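Local coordinates for DHHA1 domain protein (Clostridium perfringens, PDB 3KEW), which is probably an alanyl-tRNA synthetase-related protein that binds zinc and, as in the editing domains of alanyl-tRNA synthetases, may hydrolyse mischarged tRNA(Ala), at residues A[84-88]-A[89-93]. Numbering follows the deposited sequence.
Sequences CELDW and ERRFD
Asp87 O accepts a hydrogen bond from Arg91 N (3.3 Å) and Trp88 O one from Phe92 N (2.9 Å), the first i to i+4 bonds of helix 88-112. This is a strand-to-helix junction with Asp87 at the N-cap. It joins strand 82-86, part of an antiparallel beta-barrel, to the helix that later supplies His98 and His102 to the zinc site. The Asp87 carboxylate turns back over the first helical turn. Its CG lies anti to the backbone N (chi1 -177°), which brings OD1 within 3.5 Å of Arg90 N. OD2 rests against Arg90 CB. The guanidinium of Arg90 runs away from this carboxylate, and its NE bonds to Gly48 O. Arg91 packs against both Leu86 and Trp88. Leu86 CD1 sits over one face of its guanidinium, toward the rim, 3.8 Å from Arg91 CZ. The methylene Arg91 CG lies across Leu86 CD1 and Trp88 CZ3 and touches both. A bend at chi2 (-51°) carries the charged group past the indole, whose plane is turned 49° from it. A salt bridge from NE to Asp49 and weak bonds from NH1 and NH2 to Gln11 O and Ala38 O hold the guanidinium in place. One turn along the helix, Phe92 packs on Trp88. Its ring is only slightly tilted from the five-membered ring of Trp88 but well displaced from it, with centroids 5.5 Å apart. A CH-pi contact adds to this: Phe92 CB lies over the face of the five-membered ring, 4.1 Å from its centroid and 3.8 Å from Trp88 NE1.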
ATOM      1  N   CYS A  84      -2.305 -20.919  -5.356  1.00 57.14           N
ATOM      2  CA  CYS A  84      -2.768 -19.546  -5.521  1.00 57.42           C
ATOM      3  C   CYS A  84      -1.592 -18.603  -5.715  1.00 60.57           C
ATOM      4  O   CYS A  84      -0.662 -18.597  -4.902  1.00 65.93           O
ATOM      5  CB  CYS A  84      -3.574 -19.105  -4.308  1.00 55.87           C
ATOM      6  SG  CYS A  84      -4.895 -20.220  -3.808  1.00 54.26           S
ATOM      7  N   GLU A  85      -1.635 -17.803  -6.781  1.00 56.47           N
ATOM      8  CA  GLU A  85      -0.549 -16.868  -7.067  1.00 57.23           C
ATOM      9  C   GLU A  85      -1.008 -15.457  -7.424  1.00 55.01           C
ATOM     10  O   GLU A  85      -1.940 -15.266  -8.211  1.00 52.45           O
ATOM     11  CB  GLU A  85       0.418 -17.422  -8.121  1.00 57.82           C
ATOM     12  CG  GLU A  85      -0.199 -18.315  -9.177  1.00 68.03           C
ATOM     13  CD  GLU A  85       0.824 -19.230  -9.834  1.00 77.77           C
ATOM     14  OE1 GLU A  85       1.548 -19.941  -9.103  1.00 83.31           O
ATOM     15  OE2 GLU A  85       0.898 -19.245 -11.080  1.00 77.31           O
ATOM     16  N   LEU A  86      -0.345 -14.475  -6.822  1.00 52.89           N
ATOM     17  CA  LEU A  86      -0.642 -13.071  -7.071  1.00 50.81           C
ATOM     18  C   LEU A  86      -0.080 -12.643  -8.420  1.00 53.10           C
ATOM     19  O   LEU A  86       0.922 -13.185  -8.896  1.00 52.44           O
ATOM     20  CB  LEU A  86      -0.056 -12.177  -5.968  1.00 47.02           C
ATOM     21  CG  LEU A  86      -0.409 -12.374  -4.489  1.00 47.65           C
ATOM     22  CD1 LEU A  86       0.325 -11.370  -3.608  1.00 43.47           C
ATOM     23  CD2 LEU A  86      -1.874 -12.267  -4.232  1.00 43.32           C
ATOM     24  N   ASP A  87      -0.752 -11.681  -9.044  1.00 55.67           N
ATOM     25  CA  ASP A  87      -0.147 -10.849 -10.078  1.00 52.58           C
ATOM     26  C   ASP A  87       0.825  -9.966  -9.294  1.00 46.38           C
ATOM     27  O   ASP A  87       0.423  -8.984  -8.677  1.00 49.71           O
ATOM     28  CB  ASP A  87      -1.251 -10.014 -10.744  1.00 55.06           C
ATOM     29  CG  ASP A  87      -0.759  -9.146 -11.908  1.00 59.27           C
ATOM     30  OD1 ASP A  87       0.462  -8.989 -12.143  1.00 54.47           O
ATOM     31  OD2 ASP A  87      -1.643  -8.595 -12.594  1.00 61.20           O
ATOM     32  N   TRP A  88       2.097 -10.360  -9.283  1.00 44.19           N
ATOM     33  CA  TRP A  88       3.101  -9.682  -8.460  1.00 48.54           C
ATOM     34  C   TRP A  88       3.495  -8.295  -8.985  1.00 48.30           C
ATOM     35  O   TRP A  88       3.840  -7.412  -8.204  1.00 49.68           O
ATOM     36  CB  TRP A  88       4.352 -10.546  -8.225  1.00 42.32           C
ATOM     37  CG  TRP A  88       5.305  -9.854  -7.272  1.00 43.15           C
ATOM     38  CD1 TRP A  88       6.515  -9.298  -7.574  1.00 37.57           C
ATOM     39  CD2 TRP A  88       5.072  -9.578  -5.884  1.00 38.31           C
ATOM     40  NE1 TRP A  88       7.059  -8.713  -6.453  1.00 39.61           N
ATOM     41  CE2 TRP A  88       6.195  -8.876  -5.403  1.00 39.86           C
ATOM     42  CE3 TRP A  88       4.026  -9.873  -4.993  1.00 33.78           C
ATOM     43  CZ2 TRP A  88       6.299  -8.460  -4.079  1.00 39.08           C
ATOM     44  CZ3 TRP A  88       4.141  -9.466  -3.679  1.00 43.04           C
ATOM     45  CH2 TRP A  88       5.262  -8.775  -3.235  1.00 33.26           C
ATOM     46  N   GLU A  89       3.446  -8.114 -10.300  1.00 49.40           N
ATOM     47  CA  GLU A  89       3.761  -6.829 -10.914  1.00 50.76           C
ATOM     48  C   GLU A  89       2.796  -5.737 -10.448  1.00 46.26           C
ATOM     49  O   GLU A  89       3.226  -4.654 -10.058  1.00 47.58           O
ATOM     50  CB  GLU A  89       3.792  -6.950 -12.446  1.00 53.94           C
ATOM     51  CG  GLU A  89       5.200  -7.108 -13.039  1.00 69.25           C
ATOM     52  CD  GLU A  89       6.006  -8.260 -12.432  1.00 82.91           C
ATOM     53  OE1 GLU A  89       5.713  -9.435 -12.748  1.00 85.34           O
ATOM     54  OE2 GLU A  89       6.947  -7.987 -11.651  1.00 86.41           O
ATOM     55  N   ARG A  90       1.503  -6.052 -10.454  1.00 42.78           N
ATOM     56  CA  ARG A  90       0.468  -5.160  -9.957  1.00 40.35           C
ATOM     57  C   ARG A  90       0.652  -4.863  -8.469  1.00 44.16           C
ATOM     58  O   ARG A  90       0.536  -3.715  -8.043  1.00 43.73           O
ATOM     59  CB  ARG A  90      -0.900  -5.790 -10.181  1.00 45.05           C
ATOM     60  CG  ARG A  90      -2.071  -4.935  -9.743  1.00 50.61           C
ATOM     61  CD  ARG A  90      -3.362  -5.735  -9.788  1.00 48.72           C
ATOM     62  NE  ARG A  90      -4.443  -5.059  -9.071  1.00 46.66           N
ATOM     63  CZ  ARG A  90      -5.316  -4.228  -9.633  1.00 54.62           C
ATOM     64  NH1 ARG A  90      -5.258  -3.965 -10.936  1.00 53.11           N
ATOM     65  NH2 ARG A  90      -6.253  -3.664  -8.889  1.00 55.10           N
ATOM     66  N   ARG A  91       0.917  -5.914  -7.698  1.00 43.34           N
ATOM     67  CA  ARG A  91       1.107  -5.834  -6.251  1.00 45.57           C
ATOM     68  C   ARG A  91       2.211  -4.854  -5.941  1.00 37.36           C
ATOM     69  O   ARG A  91       2.015  -3.904  -5.187  1.00 47.26           O
ATOM     70  CB  ARG A  91       1.589  -7.187  -5.730  1.00 43.17           C
ATOM     71  CG  ARG A  91       0.898  -7.748  -4.565  1.00 50.68           C
ATOM     72  CD  ARG A  91       0.728  -6.860  -3.352  1.00 46.95           C
ATOM     73  NE  ARG A  91       0.007  -7.698  -2.404  1.00 47.47           N
ATOM     74  CZ  ARG A  91       0.565  -8.295  -1.357  1.00 53.26           C
ATOM     75  NH1 ARG A  91       1.834  -8.077  -1.053  1.00 44.68           N
ATOM     76  NH2 ARG A  91      -0.164  -9.079  -0.588  1.00 54.26           N
ATOM     77  N   PHE A  92       3.382  -5.145  -6.501  1.00 41.31           N
ATOM     78  CA  PHE A  92       4.616  -4.436  -6.190  1.00 38.01           C
ATOM     79  C   PHE A  92       4.553  -2.981  -6.660  1.00 40.80           C
ATOM     80  O   PHE A  92       5.041  -2.079  -5.969  1.00 44.91           O
ATOM     81  CB  PHE A  92       5.823  -5.176  -6.789  1.00 38.34           C
ATOM     82  CG  PHE A  92       7.144  -4.766  -6.192  1.00 43.38           C
ATOM     83  CD1 PHE A  92       7.351  -4.838  -4.814  1.00 43.30           C
ATOM     84  CD2 PHE A  92       8.178  -4.303  -7.003  1.00 47.12           C
ATOM     85  CE1 PHE A  92       8.566  -4.451  -4.245  1.00 44.22           C
ATOM     86  CE2 PHE A  92       9.399  -3.915  -6.447  1.00 44.04           C
ATOM     87  CZ  PHE A  92       9.590  -3.992  -5.060  1.00 40.82           C
ATOM     88  N   ASP A  93       3.939  -2.759  -7.821  1.00 41.78           N
ATOM     89  CA  ASP A  93       3.710  -1.400  -8.329  1.00 48.34           C
ATOM     90  C   ASP A  93       2.994  -0.538  -7.289  1.00 43.64           C
ATOM     91  O   ASP A  93       3.471   0.539  -6.947  1.00 47.60           O
ATOM     92  CB  ASP A  93       2.912  -1.420  -9.639  1.00 47.66           C
ATOM     93  CG  ASP A  93       2.530  -0.024 -10.110  1.00 56.76           C
ATOM     94  OD1 ASP A  93       3.435   0.823 -10.254  1.00 52.14           O
ATOM     95  OD2 ASP A  93       1.324   0.226 -10.332  1.00 61.45           O
TER